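Local coordinates for CurF (Lyngbya majuscula, PDB 2Q35), which appears to act, through its crotonase-fold ECH2 domain, as a decarboxylase in the beta-branching of polyketide chains, at residues G104-G109 against S121-N126; T133-T138 against E224-T229; S139-E144 against A209-K214; E144-E149 against I171-V176. The protein carries 1 engineered substitution. All blocks are in the same frame, centred on the assembly; numbering follows the deposited sequence.

Contact 1: G104-G109 against S121-N126; sequences GGLLLG and SVYATN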
loop_
_atom_site.group_PDB
_atom_site.type_symbol
_atom_site.label_atom_id
_atom_site.label_comp_id
_atom_site.label_asym_id
_atom_site.label_seq_id
_atom_site.Cartn_x
_atom_site.Cartn_y
_atom_site.Cartn_z
ATOM N N GLY A 104 6.046 11.209 19.145
ATOM C CA GLY A 104 5.528 10.015 19.813
ATOM C C GLY A 104 4.014 10.038 19.959
ATOM O O GLY A 104 3.363 8.979 20.019
ATOM N N GLY A 105 3.437 11.245 20.033
ATOM C CA GLY A 105 1.982 11.372 20.167
ATOM C C GLY A 105 1.240 10.948 18.905
ATOM O O GLY A 105 0.126 10.422 18.975
ATOM N N LEU A 106 1.841 11.183 17.744
ATOM C CA LEU A 106 1.245 10.694 16.497
ATOM C C LEU A 106 1.395 9.170 16.476
ATOM O O LEU A 106 0.464 8.463 16.112
ATOM C CB LEU A 106 1.900 11.328 15.257
ATOM C CG LEU A 106 1.473 10.774 13.903
ATOM C CD1 LEU A 106 -0.035 10.960 13.706
ATOM C CD2 LEU A 106 2.280 11.409 12.729
ATOM N N LEU A 107 2.570 8.668 16.854
ATOM C CA LEU A 107 2.755 7.205 16.875
ATOM C C LEU A 107 1.807 6.510 17.824
ATOM O O LEU A 107 1.286 5.448 17.501
ATOM C CB LEU A 107 4.207 6.823 17.185
ATOM C CG LEU A 107 5.121 6.810 15.944
ATOM C CD1 LEU A 107 4.721 5.639 15.023
ATOM C CD2 LEU A 107 5.133 8.130 15.164
ATOM N N LEU A 108 1.551 7.126 18.985
ATOM C CA LEU A 108 0.611 6.585 19.956
ATOM C C LEU A 108 -0.721 6.283 19.306
ATOM O O LEU A 108 -1.304 5.211 19.496
ATOM C CB LEU A 108 0.385 7.589 21.080
ATOM C CG LEU A 108 -0.495 7.050 22.223
ATOM C CD1 LEU A 108 0.266 5.996 23.039
ATOM C CD2 LEU A 108 -0.954 8.167 23.141
ATOM N N GLY A 109 -1.239 7.245 18.526
ATOM C CA GLY A 109 -2.474 6.951 17.825
ATOM C C GLY A 109 -2.321 5.902 16.746
ATOM O O GLY A 109 -3.217 5.070 16.548
ATOM N N SER A 121 -6.693 20.061 12.798
ATOM C CA SER A 121 -5.548 19.865 13.690
ATOM C C SER A 121 -4.300 19.552 12.902
ATOM O O SER A 121 -4.366 19.256 11.704
ATOM C CB SER A 121 -5.869 18.768 14.695
ATOM O OG SER A 121 -7.017 19.143 15.445
ATOM N N VAL A 122 -3.162 19.593 13.593
ATOM C CA VAL A 122 -1.867 19.437 12.990
ATOM C C VAL A 122 -1.249 18.116 13.463
ATOM O O VAL A 122 -1.434 17.740 14.613
ATOM C CB VAL A 122 -1.012 20.718 13.318
ATOM C CG1 VAL A 122 0.404 20.437 13.610
ATOM C CG2 VAL A 122 -1.215 21.747 12.186
ATOM N N TYR A 123 -0.557 17.445 12.547
ATOM C CA TYR A 123 0.078 16.123 12.805
ATOM C C TYR A 123 1.514 16.140 12.293
ATOM O O TYR A 123 1.791 16.625 11.203
ATOM C CB TYR A 123 -0.749 15.009 12.121
ATOM C CG TYR A 123 -2.176 15.033 12.619
ATOM C CD1 TYR A 123 -2.525 14.433 13.821
ATOM C CD2 TYR A 123 -3.152 15.779 11.940
ATOM C CE1 TYR A 123 -3.821 14.500 14.323
ATOM C CE2 TYR A 123 -4.436 15.859 12.432
ATOM C CZ TYR A 123 -4.766 15.239 13.616
ATOM O OH TYR A 123 -6.032 15.317 14.140
ATOM N N ALA A 124 2.455 15.574 13.062
ATOM C CA ALA A 124 3.852 15.630 12.627
ATOM C C ALA A 124 4.632 14.466 13.239
ATOM O O ALA A 124 4.378 14.111 14.383
ATOM C CB ALA A 124 4.513 16.921 13.063
ATOM N N THR A 125 5.564 13.905 12.465
ATOM C CA THR A 125 6.641 13.066 13.023
ATOM C C THR A 125 7.798 14.059 13.015
ATOM O O THR A 125 8.492 14.207 11.998
ATOM C CB THR A 125 6.986 11.854 12.123
ATOM O OG1 THR A 125 7.130 12.266 10.759
ATOM C CG2 THR A 125 5.918 10.756 12.181
ATOM N N ASN A 126 7.947 14.789 14.121
ATOM C CA ASN A 126 8.799 15.989 14.176
ATOM C C ASN A 126 10.265 15.737 14.560
ATOM O O ASN A 126 11.047 16.667 14.697
ATOM C CB ASN A 126 8.189 17.056 15.092
ATOM C CG ASN A 126 7.891 16.530 16.461
ATOM O OD1 ASN A 126 8.304 15.416 16.815
ATOM N ND2 ASN A 126 7.174 17.323 17.265
#

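Contact 2: T133-T138 against E224-T229; sequences TPVGAT and EIHQVT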
loop_
_atom_site.group_PDB
_atom_site.type_symbol
_atom_site.label_atom_id
_atom_site.label_comp_id
_atom_site.label_asym_id
_atom_site.label_seq_id
_atom_site.Cartn_x
_atom_site.Cartn_y
_atom_site.Cartn_z
ATOM N N THR A 133 16.948 11.374 14.146
ATOM C CA THR A 133 16.118 10.331 13.517
ATOM C C THR A 133 15.065 9.785 14.489
ATOM O O THR A 133 15.180 9.986 15.705
ATOM C CB THR A 133 16.999 9.182 12.995
ATOM O OG1 THR A 133 17.797 8.694 14.080
ATOM C CG2 THR A 133 17.950 9.687 11.897
ATOM N N PRO A 134 14.001 9.148 13.964
ATOM C CA PRO A 134 12.865 8.710 14.809
ATOM C C PRO A 134 13.167 7.613 15.832
ATOM O O PRO A 134 14.221 6.965 15.785
ATOM C CB PRO A 134 11.839 8.176 13.787
ATOM C CG PRO A 134 12.230 8.823 12.493
ATOM C CD PRO A 134 13.736 8.936 12.522
ATOM N N VAL A 135 12.239 7.458 16.772
ATOM C CA VAL A 135 12.159 6.318 17.679
ATOM C C VAL A 135 10.735 5.778 17.667
ATOM O O VAL A 135 9.799 6.436 17.184
ATOM C CB VAL A 135 12.561 6.688 19.145
ATOM C CG1 VAL A 135 14.011 7.055 19.193
ATOM C CG2 VAL A 135 11.715 7.856 19.654
ATOM N N GLY A 136 10.554 4.567 18.163
ATOM C CA GLY A 136 9.202 4.030 18.317
ATOM C C GLY A 136 8.709 3.171 17.171
ATOM O O GLY A 136 7.513 2.845 17.117
ATOM N N ALA A 137 9.635 2.721 16.312
ATOM C CA ALA A 137 9.284 1.997 15.084
ATOM C C ALA A 137 8.435 2.901 14.199
ATOM O O ALA A 137 7.417 2.475 13.616
ATOM C CB ALA A 137 8.544 0.665 15.384
ATOM N N THR A 138 8.857 4.156 14.111
ATOM C CA THR A 138 8.159 5.160 13.286
ATOM C C THR A 138 8.054 4.735 11.828
ATOM O O THR A 138 6.974 4.840 11.213
ATOM C CB THR A 138 8.853 6.543 13.387
ATOM O OG1 THR A 138 8.646 7.068 14.698
ATOM C CG2 THR A 138 8.270 7.538 12.386
ATOM N N GLU A 224 19.063 2.567 18.063
ATOM C CA GLU A 224 20.512 2.596 17.786
ATOM C C GLU A 224 20.938 3.792 16.929
ATOM O O GLU A 224 21.939 4.448 17.236
ATOM C CB GLU A 224 20.995 1.259 17.186
ATOM C CG GLU A 224 21.492 0.269 18.277
ATOM C CD GLU A 224 21.368 -1.230 17.927
ATOM O OE1 GLU A 224 21.374 -1.593 16.719
ATOM O OE2 GLU A 224 21.272 -2.050 18.890
ATOM N N ILE A 225 20.151 4.089 15.889
ATOM C CA ILE A 225 20.485 5.176 14.953
ATOM C C ILE A 225 20.175 6.497 15.656
ATOM O O ILE A 225 20.921 7.484 15.539
ATOM C CB ILE A 225 19.657 5.041 13.636
ATOM C CG1 ILE A 225 19.998 3.724 12.932
ATOM C CG2 ILE A 225 19.885 6.249 12.695
ATOM C CD1 ILE A 225 18.914 3.254 11.962
ATOM N N HIS A 226 19.076 6.505 16.406
ATOM C CA HIS A 226 18.696 7.686 17.160
ATOM C C HIS A 226 19.773 8.102 18.132
ATOM O O HIS A 226 20.092 9.278 18.250
ATOM C CB HIS A 226 17.372 7.470 17.884
ATOM C CG HIS A 226 17.003 8.589 18.803
ATOM N ND1 HIS A 226 16.281 9.687 18.385
ATOM C CD2 HIS A 226 17.231 8.766 20.127
ATOM C CE1 HIS A 226 16.106 10.509 19.407
ATOM N NE2 HIS A 226 16.673 9.974 20.473
ATOM N N GLN A 227 20.360 7.133 18.826
ATOM C CA GLN A 227 21.412 7.462 19.771
ATOM C C GLN A 227 22.603 8.163 19.110
ATOM O O GLN A 227 23.232 9.022 19.729
ATOM C CB GLN A 227 21.832 6.214 20.539
ATOM C CG GLN A 227 20.762 5.757 21.538
ATOM C CD GLN A 227 20.565 6.743 22.684
ATOM O OE1 GLN A 227 19.524 7.410 22.787
ATOM N NE2 GLN A 227 21.576 6.856 23.544
ATOM N N VAL A 228 22.914 7.809 17.862
ATOM C CA VAL A 228 24.021 8.454 17.162
ATOM C C VAL A 228 23.614 9.862 16.722
ATOM O O VAL A 228 24.348 10.826 16.950
ATOM C CB VAL A 228 24.476 7.637 15.938
ATOM C CG1 VAL A 228 25.513 8.399 15.115
ATOM C CG2 VAL A 228 25.040 6.325 16.397
ATOM N N THR A 229 22.455 9.967 16.078
ATOM C CA THR A 229 22.076 11.255 15.474
ATOM C C THR A 229 21.612 12.303 16.485
ATOM O O THR A 229 21.729 13.518 16.222
ATOM C CB THR A 229 21.029 11.086 14.357
ATOM O OG1 THR A 229 19.804 10.596 14.912
ATOM C CG2 THR A 229 21.525 10.146 13.272
#

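Contact 3: S139-E144 against A209-K214; sequences SLILRE and ADIKAK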
loop_
_atom_site.group_PDB
_atom_site.type_symbol
_atom_site.label_atom_id
_atom_site.label_comp_id
_atom_site.label_asym_id
_atom_site.label_seq_id
_atom_site.Cartn_x
_atom_site.Cartn_y
_atom_site.Cartn_z
ATOM N N SER A 139 9.170 4.312 11.245
ATOM C CA SER A 139 9.152 3.977 9.829
ATOM C C SER A 139 8.288 2.735 9.571
ATOM O O SER A 139 7.510 2.698 8.618
ATOM C CB SER A 139 10.570 3.837 9.274
ATOM O OG SER A 139 11.201 2.626 9.642
ATOM N N LEU A 140 8.399 1.730 10.441
ATOM C CA LEU A 140 7.579 0.539 10.290
ATOM C C LEU A 140 6.098 0.909 10.286
ATOM O O LEU A 140 5.355 0.562 9.361
ATOM C CB LEU A 140 7.856 -0.463 11.424
ATOM C CG LEU A 140 7.018 -1.754 11.416
ATOM C CD1 LEU A 140 7.408 -2.657 10.258
ATOM C CD2 LEU A 140 7.157 -2.516 12.729
ATOM N N ILE A 141 5.686 1.612 11.327
ATOM C CA ILE A 141 4.265 1.904 11.529
ATOM C C ILE A 141 3.749 2.907 10.488
ATOM O O ILE A 141 2.683 2.688 9.903
ATOM C CB ILE A 141 4.002 2.351 12.979
ATOM C CG1 ILE A 141 4.217 1.184 13.951
ATOM C CG2 ILE A 141 2.572 2.864 13.147
ATOM C CD1 ILE A 141 3.163 0.007 13.846
ATOM N N LEU A 142 4.499 3.976 10.217
ATOM C CA LEU A 142 3.994 4.934 9.216
ATOM C C LEU A 142 3.876 4.354 7.815
ATOM O O LEU A 142 2.902 4.634 7.110
ATOM C CB LEU A 142 4.856 6.193 9.187
ATOM C CG LEU A 142 4.202 7.315 9.990
ATOM C CD1 LEU A 142 4.369 7.112 11.504
ATOM C CD2 LEU A 142 4.750 8.662 9.517
ATOM N N ARG A 143 4.851 3.557 7.397
ATOM C CA ARG A 143 4.792 2.960 6.067
ATOM C C ARG A 143 3.622 1.995 5.968
ATOM O O ARG A 143 2.921 1.973 4.957
ATOM C CB ARG A 143 6.118 2.288 5.678
ATOM C CG ARG A 143 7.221 3.315 5.556
ATOM C CD ARG A 143 8.358 2.905 4.661
ATOM N NE ARG A 143 9.356 2.101 5.354
ATOM C CZ ARG A 143 10.580 1.879 4.875
ATOM N NH1 ARG A 143 10.943 2.415 3.717
ATOM N NH2 ARG A 143 11.438 1.124 5.547
ATOM N N GLU A 144 3.395 1.217 7.024
ATOM C CA GLU A 144 2.281 0.277 7.029
ATOM C C GLU A 144 0.946 1.000 6.961
ATOM O O GLU A 144 0.075 0.605 6.190
ATOM C CB GLU A 144 2.345 -0.666 8.243
ATOM C CG GLU A 144 1.112 -1.571 8.425
ATOM C CD GLU A 144 1.080 -2.769 7.473
ATOM O OE1 GLU A 144 2.008 -2.933 6.641
ATOM O OE2 GLU A 144 0.102 -3.556 7.563
ATOM N N ALA A 209 -0.380 -9.887 13.732
ATOM C CA ALA A 209 0.736 -10.830 13.852
ATOM C C ALA A 209 1.978 -10.383 13.104
ATOM O O ALA A 209 3.091 -10.421 13.655
ATOM C CB ALA A 209 0.306 -12.228 13.390
ATOM N N ASP A 210 1.803 -9.972 11.849
ATOM C CA ASP A 210 2.963 -9.644 11.007
ATOM C C ASP A 210 3.717 -8.420 11.532
ATOM O O ASP A 210 4.949 -8.428 11.621
ATOM C CB ASP A 210 2.550 -9.450 9.546
ATOM C CG ASP A 210 2.178 -10.764 8.848
ATOM O OD1 ASP A 210 2.536 -11.869 9.340
ATOM O OD2 ASP A 210 1.530 -10.685 7.783
ATOM N N ILE A 211 2.986 -7.377 11.909
ATOM C CA ILE A 211 3.639 -6.187 12.473
ATOM C C ILE A 211 4.269 -6.498 13.831
ATOM O O ILE A 211 5.399 -6.086 14.104
ATOM C CB ILE A 211 2.674 -4.960 12.539
ATOM C CG1 ILE A 211 2.324 -4.476 11.121
ATOM C CG2 ILE A 211 3.302 -3.816 13.331
ATOM C CD1 ILE A 211 3.476 -3.776 10.387
ATOM N N LYS A 212 3.561 -7.252 14.667
ATOM C CA LYS A 212 4.087 -7.630 15.981
ATOM C C LYS A 212 5.405 -8.412 15.859
ATOM O O LYS A 212 6.322 -8.203 16.649
ATOM C CB LYS A 212 3.045 -8.422 16.792
ATOM C CG LYS A 212 3.577 -8.931 18.125
ATOM C CD LYS A 212 2.605 -9.859 18.825
ATOM C CE LYS A 212 3.067 -10.167 20.247
ATOM N NZ LYS A 212 2.496 -11.456 20.732
ATOM N N ALA A 213 5.514 -9.269 14.846
ATOM C CA ALA A 213 6.751 -10.025 14.603
ATOM C C ALA A 213 7.944 -9.106 14.299
ATOM O O ALA A 213 9.093 -9.380 14.699
ATOM C CB ALA A 213 6.539 -11.033 13.456
ATOM N N LYS A 214 7.660 -8.004 13.608
ATOM C CA LYS A 214 8.689 -7.078 13.142
ATOM C C LYS A 214 9.014 -5.957 14.139
ATOM O O LYS A 214 10.042 -5.257 14.010
ATOM C CB LYS A 214 8.231 -6.464 11.821
ATOM C CG LYS A 214 8.368 -7.420 10.654
ATOM C CD LYS A 214 8.257 -6.689 9.340
ATOM C CE LYS A 214 6.884 -6.875 8.738
ATOM N NZ LYS A 214 6.920 -6.662 7.268
#

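Contact 4: E144-E149 against I171-V176; sequences EKLGSE and IPFPVV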
loop_
_atom_site.group_PDB
_atom_site.type_symbol
_atom_site.label_atom_id
_atom_site.label_comp_id
_atom_site.label_asym_id
_atom_site.label_seq_id
_atom_site.Cartn_x
_atom_site.Cartn_y
_atom_site.Cartn_z
ATOM N N GLU A 144 3.395 1.217 7.024
ATOM C CA GLU A 144 2.281 0.277 7.029
ATOM C C GLU A 144 0.946 1.000 6.961
ATOM O O GLU A 144 0.075 0.605 6.190
ATOM C CB GLU A 144 2.345 -0.666 8.243
ATOM C CG GLU A 144 1.112 -1.571 8.425
ATOM C CD GLU A 144 1.080 -2.769 7.473
ATOM O OE1 GLU A 144 2.008 -2.933 6.641
ATOM O OE2 GLU A 144 0.102 -3.556 7.563
ATOM N N LYS A 145 0.808 2.080 7.709
ATOM C CA LYS A 145 -0.515 2.655 7.924
ATOM C C LYS A 145 -0.852 3.896 7.123
ATOM O O LYS A 145 -2.018 4.070 6.746
ATOM C CB LYS A 145 -0.758 2.880 9.397
ATOM C CG LYS A 145 -0.494 1.611 10.192
ATOM C CD LYS A 145 -1.312 1.599 11.426
ATOM C CE LYS A 145 -1.027 0.335 12.218
ATOM N NZ LYS A 145 -1.981 0.295 13.350
ATOM N N LEU A 146 0.140 4.746 6.852
ATOM C CA LEU A 146 -0.107 5.942 6.018
ATOM C C LEU A 146 0.279 5.731 4.560
ATOM O O LEU A 146 -0.099 6.527 3.697
ATOM C CB LEU A 146 0.638 7.167 6.556
ATOM C CG LEU A 146 0.468 7.557 8.019
ATOM C CD1 LEU A 146 1.198 8.865 8.299
ATOM C CD2 LEU A 146 -1.010 7.654 8.417
ATOM N N GLY A 147 1.043 4.677 4.290
ATOM C CA GLY A 147 1.601 4.420 2.962
ATOM C C GLY A 147 3.028 4.922 2.865
ATOM O O GLY A 147 3.379 5.897 3.522
ATOM N N SER A 148 3.854 4.260 2.051
ATOM C CA SER A 148 5.292 4.568 2.010
ATOM C C SER A 148 5.634 6.026 1.647
ATOM O O SER A 148 6.613 6.575 2.171
ATOM C CB SER A 148 6.061 3.561 1.123
ATOM O OG SER A 148 5.586 3.563 -0.220
ATOM N N GLU A 149 4.823 6.665 0.802
ATOM C CA GLU A 149 5.129 8.034 0.353
ATOM C C GLU A 149 4.817 9.166 1.315
ATOM O O GLU A 149 5.649 10.057 1.490
ATOM C CB GLU A 149 4.503 8.331 -0.998
ATOM C CG GLU A 149 5.513 8.281 -2.102
ATOM C CD GLU A 149 5.986 6.870 -2.401
ATOM O OE1 GLU A 149 5.211 6.147 -3.078
ATOM O OE2 GLU A 149 7.131 6.517 -1.991
ATOM N N ILE A 171 -4.397 10.194 2.372
ATOM C CA ILE A 171 -4.150 9.371 3.569
ATOM C C ILE A 171 -5.260 8.301 3.691
ATOM O O ILE A 171 -6.434 8.579 3.447
ATOM C CB ILE A 171 -4.022 10.267 4.825
ATOM C CG1 ILE A 171 -3.420 9.495 6.007
ATOM C CG2 ILE A 171 -5.358 10.909 5.194
ATOM C CD1 ILE A 171 -3.178 10.378 7.239
ATOM N N PRO A 172 -4.894 7.054 4.005
ATOM C CA PRO A 172 -5.922 6.017 4.093
ATOM C C PRO A 172 -6.603 5.919 5.454
ATOM O O PRO A 172 -6.733 4.813 5.985
ATOM C CB PRO A 172 -5.146 4.734 3.804
ATOM C CG PRO A 172 -3.725 5.033 4.186
ATOM C CD PRO A 172 -3.531 6.525 4.221
ATOM N N PHE A 173 -6.979 7.049 6.038
ATOM C CA PHE A 173 -7.782 7.054 7.266
ATOM C C PHE A 173 -8.833 8.130 7.118
ATOM O O PHE A 173 -8.634 9.057 6.335
ATOM C CB PHE A 173 -6.934 7.396 8.487
ATOM C CG PHE A 173 -6.033 6.280 8.939
ATOM C CD1 PHE A 173 -6.566 5.159 9.550
ATOM C CD2 PHE A 173 -4.665 6.369 8.772
ATOM C CE1 PHE A 173 -5.753 4.128 9.996
ATOM C CE2 PHE A 173 -3.832 5.342 9.218
ATOM C CZ PHE A 173 -4.384 4.228 9.837
ATOM N N PRO A 174 -9.948 8.030 7.871
ATOM C CA PRO A 174 -10.934 9.126 7.779
ATOM C C PRO A 174 -10.412 10.400 8.422
ATOM O O PRO A 174 -9.724 10.363 9.452
ATOM C CB PRO A 174 -12.154 8.618 8.547
ATOM C CG PRO A 174 -11.760 7.333 9.183
ATOM C CD PRO A 174 -10.369 6.949 8.785
ATOM N N VAL A 175 -10.744 11.524 7.789
ATOM C CA VAL A 175 -10.363 12.823 8.307
ATOM C C VAL A 175 -11.651 13.627 8.294
ATOM O O VAL A 175 -12.211 13.868 7.226
ATOM C CB VAL A 175 -9.312 13.528 7.423
ATOM C CG1 VAL A 175 -8.837 14.811 8.108
ATOM C CG2 VAL A 175 -8.106 12.610 7.143
ATOM N N VAL A 176 -12.095 14.032 9.479
ATOM C CA VAL A 176 -13.378 14.745 9.622
ATOM C C VAL A 176 -13.229 15.978 10.496
ATOM O O VAL A 176 -12.191 16.192 11.118
ATOM C CB VAL A 176 -14.531 13.826 10.143
ATOM C CG1 VAL A 176 -14.705 12.587 9.238
ATOM C CG2 VAL A 176 -14.300 13.355 11.604
#

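Contact 1: G104-G109 against S121-N126
Leu-106 and Thr-125 make the close part of this buried contact, methyl against methyl: Leu-106 CD2 lies 3.7 Å from Thr-125 CG2, the two side chains crossing at a slant. The same Leu-106 CD2 also sits 3.8 Å from Ala-124 O, and Leu-106 CB comes equally near that carbonyl oxygen, so the leucine rests on the backbone of the strand end as well as on a side chain. Leu-106 CG stands opposite the backbone N (chi1 173°), which carries the branch out from the helix toward 121-126. On the next residue of the helix, Leu-107 CD2 reaches the same threonine methyl at 4.1 Å, leaving CG2 touched by both leucines. The elements joined are helix 104-110 and the short strand 122-124, which runs parallel to 100-102 and antiparallel to 161-162 in a small sheet beside the main one. In crotonases the glycine-rich start of a helix like 104-110 borders the oxyanion hole, and this one is consistent with that role. Packing is looser toward Tyr-123: Leu-106 CD1 approaches ring atom Tyr-123 CD1 obliquely at 4.3 Å. The Tyr-123 OH is hydrogen-bonded with Met-97 O and with Ser-118 N, and the ring meets Phe-117 edge-to-face. Ala-124 turns its methyl away from the helix. Met-154 of helix 148-157 covers both Leu-106 and Thr-125, whereas at the opposite end of the strand Val-122 is partly exposed.

Contact 2: T133-T138 against E224-T229
A loop-to-helix contact, part polar and part apolar, joins Thr-133 and Val-135, in the loop between helices 127-130 and 138-146, to His-226 near the end of the long helix 197-230. His-226 ND1 donates to Thr-133 O at 2.9 Å, nearly straight (174° at the hydrogen), with the oxygen in the plane of the ring. The other ring nitrogen, NE2, is hydrogen-bonded to Lys-72 NZ, so the imidazole is held at both nitrogens. Over one face lies Val-135 CG1, a CH-pi contact 3.6 Å from the ring centroid of His-226. In the crotonase trimer this layer adjoins a subunit boundary: Leu-203 of the second subunit packs on Thr-133 and Pro-134. A phenylalanine in place of His-226 would probably leave Thr-133 O and Lys-72 without their ring-nitrogen partner. Thr-133 OG1 and Thr-229 OG1 are 2.9 Å apart, the side chains crossing at about a right angle; each hydroxyl stands between its own backbone N and carbonyl carbon (chi1 55° and 65°), which turns the two oxygens to one another. Ile-225 CG2 comes within 3.5 Å of Thr-133 OG1. A glycerol, probably from the crystallisation liquor, sits about 3 Å from the His-226 side chain.

Contact 3: S139-E144 against A209-K214
Ile-211 of helix 197-230 spreads over three side chains of helix 138-146, its two branches doing different work. CG2 meets the ends of an isoleucine and a leucine, 3.9 Å from Ile-141 CD1 and 4.1 Å from Leu-140 CD2. CD1 instead lies against the aliphatic part of Glu-144, 3.8 Å from Glu-144 CG, and is 4.1 Å from Leu-140 CD1. Ile-211 CG1 runs opposite the carbonyl carbon (chi1 -68°), and CG2 opposite the backbone N, which splits the two methyls between these neighbours. The contact packs helix 138-146 against the long C-terminal helix of this crotonase-family chain; the short segments are nearly antiparallel, at 157°, with axes 11.2 Å apart, a wide spacing that side chains bridge from both sides. Leu-140 and Ile-211 pass one another, pointing opposite ways, and Leu-140 CD2 goes on to touch Lys-214 CB at 4.2 Å. An alanine in place of Ile-211 would remove both branches and is likely to open a gap facing Ile-141 and Glu-144. Phe-215 continues the apolar layer against Leu-140 and Ile-141. Ser-139 and Arg-143 bond to His-206 and Leu-207 of the second subunit, so the same helix also meets a neighbouring subunit. Glu-144 OE1 and Lys-214 NZ stay 6.2 Å apart; any attraction between them is likely to be weak, and the contact rests on apolar packing with charged groups at its margin.

Contact 4: E144-E149 against I171-V176
Lys-145 O is pressed by two carbon groups of the facing loop: Pro-172 CG at 3.2 Å and ring atom Phe-173 CE2 at 3.3 Å, the latter approached obliquely. The next carbonyl oxygen, Leu-146 O, meets the same proline at CD, 3.5 Å away. Pro-172 centres an inverse gamma turn, closed by a weak hydrogen bond from Phe-173 N to Ile-171 O, and this tight bend sets proline and phenylalanine together against the helix backbone. The loop leads into strand 175-176, the outermost strand on its side of the main crotonase sheet, so the contact ties that edge to the junction of helices 138-146 and 148-157. Leu-146 CD2 touches both the edge of the Phe-173 ring, in its plane and 3.7 Å from CE2, and Ile-171 CD1, which is equally close. Leucine and isoleucine run alongside one another in the same direction, and the leucine stands roughly perpendicular to the phenylalanine side chain. Lys-145 CB lies 3.9 Å from Phe-173 CZ; beyond CG the lysine chain runs extended, taking NZ to a hydrogen bond with Leu-110 O. Glu-149 of the third subunit packs on Lys-145, Pro-172 and Phe-173.

Following the chain from the N terminus, contact 1 closes a short loop that carries strand 114-118, bringing helix 104-110 back to strand 122-124. The other three all begin further on and sit one within another: contact 2 spans the widest loop, from 133-138 to 224-229, contact 3 lies within it and contact 4 within contact 3. Contacts 2 and 3 bind the long helix 197-230 at two places, while contacts 3 and 4 share Glu-144 and use helix 138-146. That helix also joins contact 1 to the rest, through Leu-142 packing on Thr-125 and Leu-107. Contact 4 adds the sheet edge at 175-176. Contacts 2 to 4 all border neighbouring subunits.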